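PDB 3R3H: O-methyltransferase, SAM-dependent from Legionella pneumophila subsp. pneumophila, which probably transfers a methyl group from S-adenosylmethionine to a hydroxyl oxygen of a substrate. Local coordinates for residues M54-T59 and L80-D85; L155-V160 and D200-V205. One frame throughout, in Å; residues are numbered along the deposited sequence.

Contact 1: residues M54-T59 and L80-D85; sequences MLIRLT and LALPDD
I56 and A81 bring the two backbones closest, with their CA atoms 6.6 Å apart. Residues 54-59 are the C-terminal six residues of helix 46-59. Residues 80-85 lead from the end of helix 73-80 through a loop toward strand 87-92. The loop passes beside the helix end without pairing with its backbone. On the helix I56 carries most of the contact, and on the loop A81 does. The CG2 branch of I56 lies anti to the backbone N and faces the loop. This methyl meets two groups: it is 3.5 Å from A81 O and 3.6 Å from L82 CD2. A81 points its CB at the helix, and I56 CG2 lies 4.3 Å from A81 CB. L82 reaches in with its CD2 end, and its side chain crosses that of I56 at about a right angle. R57 flanks this patch. Its chain runs past A81, and R57 NE is 4.5 Å from A81 CB, approaching obliquely. The same guanidinium has M54 N over one face and M54 CE at its edge. It also makes a cation-pi contact with F204 of the second subunit. Within the helix, T59 OG1 donates to L55 O over 2.7 Å. T59 N reaches the same oxygen from the opposite face of its plane, so two donors hold L55 O. On the loop, L82 O accepts a hydrogen bond from K113 NZ. I56 also packs on F139 of strand 137-143. The contact is therefore van der Waals packing of a methyl on a backbone carbonyl and on the apolar groups of A81 and L82. The charge of R57 stays at its margin and is directed to the subunit interface.

Contact 2: residues L155-V160 and D200-V205; sequences LALKLV and DSRVFV
L157 of helix 149-159 packs against R202 and V203 where strand 203-208 begins, the outermost strand of the sheet within the chain. R202 lies just before the strand, and V203 is its first residue. R202 belongs to an Asx turn, in which D200 OD1 accepts from R202 N at 2.7 Å. The D200 carboxylate also takes the R202 side chain in a side-on salt bridge. R202 NH2 donates to D200 OD2 at 2.8 Å, with an N-H...acceptor angle of 157°. R202 NE reaches D200 OD1 at 3.1 Å, with an angle of 159°. R202 NE also donates to D200 OD2. The R202 chain bends at chi3 (-66°), which turns the guanidinium back to D200. The carboxylate meets it edge-on, in its plane. The guanidinium nitrogens reach both carboxylate oxygens on their syn sides, somewhat tilted out of the carboxylate plane. This grip fixes the rotation of the guanidinium and gives L157 a flat surface to rest on. L157 CD1 sits over one face, offset toward the rim, and is closest to R202 NH2 at 3.2 Å. The other branch turns to the strand: L157 CD2 is 3.9 Å from V203 CG1. The leucine side chain crosses both partners at about a right angle. Two more residues of helix 149-159 strengthen the polar side. E154 OE2 makes a salt bridge with R202 NH2, and Y153 OH is hydrogen-bonded to D200 OD2. The R202 charge is thus shared between two acids, which probably helps keep both carboxylates ionised. Beyond the contact, L155 and L159 pack on helix 121-132, while A156 and V160 touch strand 137-143. Strand 203-208 pairs with strand 214-219, and F204 packs on M54 of the second subunit.

Contact 1 closes before contact 2 opens along the chain. Their centres are 21 Å apart, and their nearest atoms are about 8 Å apart without touching. Both belong to the Rossmann-like methyltransferase fold with its mixed seven-stranded sheet. The two helices, 46-59 and 149-159, each touch strand 137-143 in the middle of that sheet. Contact 1 joins a helix end to the loop before strand 87-92, whereas contact 2 ties a helix to strand 203-208, outermost in the sheet within the chain. The dimer brings them together: R57 of one subunit meets F204 of the other. A residue from a segment of each contact thus joins in a cation-pi pair across the interface.

Contact 1: residues M54-T59 and L80-D85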
# COMPACT_ATOMS: atom_id res chain seq x y z
N MET A 54 -1.92 7.00 -5.40
CA MET A 54 -2.54 7.14 -4.09
C MET A 54 -1.41 7.66 -3.18
O MET A 54 -1.57 8.65 -2.47
CB MET A 54 -3.04 5.78 -3.62
CG MET A 54 -3.61 5.75 -2.21
SD MET A 54 -5.37 5.95 -2.16
CE MET A 54 -5.46 7.71 -2.07
N LEU A 55 -0.26 6.99 -3.25
CA LEU A 55 0.90 7.33 -2.44
C LEU A 55 1.33 8.79 -2.60
O LEU A 55 1.69 9.45 -1.61
CB LEU A 55 2.06 6.41 -2.80
CG LEU A 55 1.79 4.92 -2.54
CD1 LEU A 55 2.90 4.08 -3.14
CD2 LEU A 55 1.67 4.66 -1.05
N ILE A 56 1.28 9.28 -3.83
CA ILE A 56 1.66 10.65 -4.12
C ILE A 56 0.69 11.63 -3.48
O ILE A 56 1.10 12.69 -2.97
CB ILE A 56 1.73 10.85 -5.66
CG1 ILE A 56 2.99 10.14 -6.17
CG2 ILE A 56 1.69 12.33 -6.04
CD1 ILE A 56 3.21 10.21 -7.63
N ARG A 57 -0.59 11.29 -3.47
CA ARG A 57 -1.60 12.15 -2.87
C ARG A 57 -1.37 12.15 -1.35
O ARG A 57 -1.35 13.21 -0.71
CB ARG A 57 -3.00 11.63 -3.18
CG ARG A 57 -3.33 11.49 -4.67
CD ARG A 57 -4.45 10.48 -4.86
NE ARG A 57 -4.72 10.16 -6.26
CZ ARG A 57 -5.32 9.04 -6.68
NH1 ARG A 57 -5.72 8.11 -5.79
NH2 ARG A 57 -5.54 8.83 -7.97
N LEU A 58 -1.18 10.96 -0.78
CA LEU A 58 -0.95 10.80 0.65
C LEU A 58 0.37 11.45 1.09
O LEU A 58 0.52 11.87 2.24
CB LEU A 58 -0.96 9.32 1.03
CG LEU A 58 -2.32 8.64 1.28
CD1 LEU A 58 -3.35 9.05 0.24
CD2 LEU A 58 -2.14 7.15 1.27
N THR A 59 1.32 11.53 0.17
CA THR A 59 2.60 12.17 0.44
C THR A 59 2.43 13.68 0.32
O THR A 59 3.14 14.46 0.97
CB THR A 59 3.68 11.71 -0.58
OG1 THR A 59 3.95 10.31 -0.41
CG2 THR A 59 4.97 12.48 -0.40
N LEU A 80 0.13 12.69 -13.31
CA LEU A 80 -1.33 12.83 -13.35
C LEU A 80 -1.88 12.97 -11.95
O LEU A 80 -2.93 13.57 -11.75
CB LEU A 80 -1.96 11.61 -14.02
CG LEU A 80 -1.92 11.55 -15.54
CD1 LEU A 80 -2.46 10.20 -15.99
CD2 LEU A 80 -2.76 12.67 -16.13
N ALA A 81 -1.18 12.39 -10.98
CA ALA A 81 -1.60 12.44 -9.59
C ALA A 81 -0.91 13.59 -8.88
O ALA A 81 -1.04 13.77 -7.68
CB ALA A 81 -1.27 11.12 -8.92
N LEU A 82 -0.16 14.38 -9.65
CA LEU A 82 0.56 15.53 -9.11
C LEU A 82 -0.15 16.84 -9.40
O LEU A 82 -0.87 16.97 -10.40
CB LEU A 82 1.98 15.60 -9.70
CG LEU A 82 3.13 14.77 -9.15
CD1 LEU A 82 4.40 15.05 -9.93
CD2 LEU A 82 3.34 15.13 -7.69
N PRO A 83 0.03 17.84 -8.52
CA PRO A 83 -0.61 19.14 -8.73
C PRO A 83 0.13 19.94 -9.82
O PRO A 83 1.31 19.69 -10.09
CB PRO A 83 -0.55 19.78 -7.35
CG PRO A 83 0.71 19.22 -6.77
CD PRO A 83 0.65 17.77 -7.18
N ASP A 84 -0.57 20.89 -10.44
CA ASP A 84 -0.02 21.74 -11.50
C ASP A 84 1.43 22.21 -11.29
O ASP A 84 2.22 22.21 -12.24
CB ASP A 84 -0.91 22.98 -11.68
CG ASP A 84 -2.41 22.67 -11.57
OD1 ASP A 84 -2.84 22.13 -10.52
OD2 ASP A 84 -3.15 22.98 -12.54
N ASP A 85 1.76 22.61 -10.07
CA ASP A 85 3.11 23.10 -9.71
C ASP A 85 4.12 21.97 -9.42
O ASP A 85 5.31 22.23 -9.25
CB ASP A 85 3.01 24.04 -8.50
CG ASP A 85 2.36 23.37 -7.28
OD1 ASP A 85 1.35 22.65 -7.45
OD2 ASP A 85 2.85 23.59 -6.15

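Contact 2: residues L155-V160 and D200-V205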
# COMPACT_ATOMS: atom_id res chain seq x y z
N LEU A 155 21.55 6.39 -1.83
CA LEU A 155 21.36 7.67 -2.51
C LEU A 155 19.94 8.19 -2.26
O LEU A 155 19.75 9.35 -1.89
CB LEU A 155 21.58 7.46 -4.00
CG LEU A 155 22.67 8.20 -4.79
CD1 LEU A 155 23.75 8.74 -3.89
CD2 LEU A 155 23.25 7.23 -5.83
N ALA A 156 18.95 7.32 -2.45
CA ALA A 156 17.55 7.66 -2.25
C ALA A 156 17.31 8.16 -0.83
O ALA A 156 16.45 9.01 -0.60
CB ALA A 156 16.67 6.44 -2.52
N LEU A 157 18.06 7.61 0.12
CA LEU A 157 17.93 8.01 1.52
C LEU A 157 18.41 9.45 1.71
O LEU A 157 17.96 10.15 2.62
CB LEU A 157 18.74 7.08 2.42
CG LEU A 157 18.19 5.66 2.59
CD1 LEU A 157 19.19 4.82 3.36
CD2 LEU A 157 16.85 5.69 3.30
N LYS A 158 19.32 9.89 0.85
CA LYS A 158 19.83 11.25 0.94
C LYS A 158 18.89 12.18 0.16
O LYS A 158 18.65 13.31 0.58
CB LYS A 158 21.24 11.33 0.36
CG LYS A 158 22.13 10.17 0.78
CD LYS A 158 23.54 10.64 1.17
CE LYS A 158 24.47 10.78 -0.02
NZ LYS A 158 24.92 9.46 -0.57
N LEU A 159 18.33 11.67 -0.94
CA LEU A 159 17.44 12.43 -1.81
C LEU A 159 16.00 12.59 -1.34
O LEU A 159 15.28 13.45 -1.84
CB LEU A 159 17.42 11.81 -3.21
CG LEU A 159 18.64 12.03 -4.11
CD1 LEU A 159 18.43 11.33 -5.43
CD2 LEU A 159 18.87 13.52 -4.33
N VAL A 160 15.59 11.79 -0.38
CA VAL A 160 14.21 11.87 0.09
C VAL A 160 13.91 12.89 1.19
O VAL A 160 14.78 13.29 1.97
CB VAL A 160 13.72 10.47 0.56
CG1 VAL A 160 14.15 10.24 1.99
CG2 VAL A 160 12.22 10.35 0.42
N ASP A 200 18.30 -2.31 9.09
CA ASP A 200 18.40 -0.86 9.06
C ASP A 200 17.53 -0.24 10.15
O ASP A 200 16.32 -0.48 10.20
CB ASP A 200 17.96 -0.31 7.71
CG ASP A 200 18.41 1.12 7.49
OD1 ASP A 200 18.35 1.94 8.44
OD2 ASP A 200 18.84 1.43 6.36
N SER A 201 18.14 0.56 11.01
CA SER A 201 17.42 1.20 12.10
C SER A 201 16.92 2.59 11.75
O SER A 201 16.12 3.17 12.49
CB SER A 201 18.31 1.27 13.35
OG SER A 201 19.46 2.08 13.14
N ARG A 202 17.38 3.11 10.62
CA ARG A 202 17.06 4.46 10.11
C ARG A 202 15.68 4.75 9.52
O ARG A 202 15.33 5.92 9.32
CB ARG A 202 18.06 4.84 9.03
CG ARG A 202 19.50 4.84 9.45
CD ARG A 202 20.38 5.16 8.26
NE ARG A 202 20.31 4.09 7.27
CZ ARG A 202 21.09 4.02 6.19
NH1 ARG A 202 22.00 4.96 5.96
NH2 ARG A 202 20.98 3.00 5.35
N VAL A 203 14.89 3.72 9.25
CA VAL A 203 13.61 3.95 8.61
C VAL A 203 12.46 3.06 9.03
O VAL A 203 12.67 1.99 9.60
CB VAL A 203 13.79 3.79 7.07
CG1 VAL A 203 14.75 4.86 6.53
CG2 VAL A 203 14.35 2.39 6.76
N PHE A 204 11.23 3.51 8.75
CA PHE A 204 10.03 2.72 9.01
C PHE A 204 9.98 1.85 7.76
O PHE A 204 10.49 2.23 6.71
CB PHE A 204 8.79 3.60 9.08
CG PHE A 204 8.81 4.61 10.20
CD1 PHE A 204 8.91 4.20 11.54
CD2 PHE A 204 8.71 5.97 9.93
CE1 PHE A 204 8.90 5.14 12.57
CE2 PHE A 204 8.70 6.92 10.96
CZ PHE A 204 8.80 6.50 12.28
N VAL A 205 9.35 0.69 7.85
CA VAL A 205 9.35 -0.22 6.72
C VAL A 205 8.11 -1.12 6.62
O VAL A 205 7.53 -1.49 7.64
CB VAL A 205 10.63 -1.10 6.81
CG1 VAL A 205 10.43 -2.43 6.10
CG2 VAL A 205 11.81 -0.35 6.23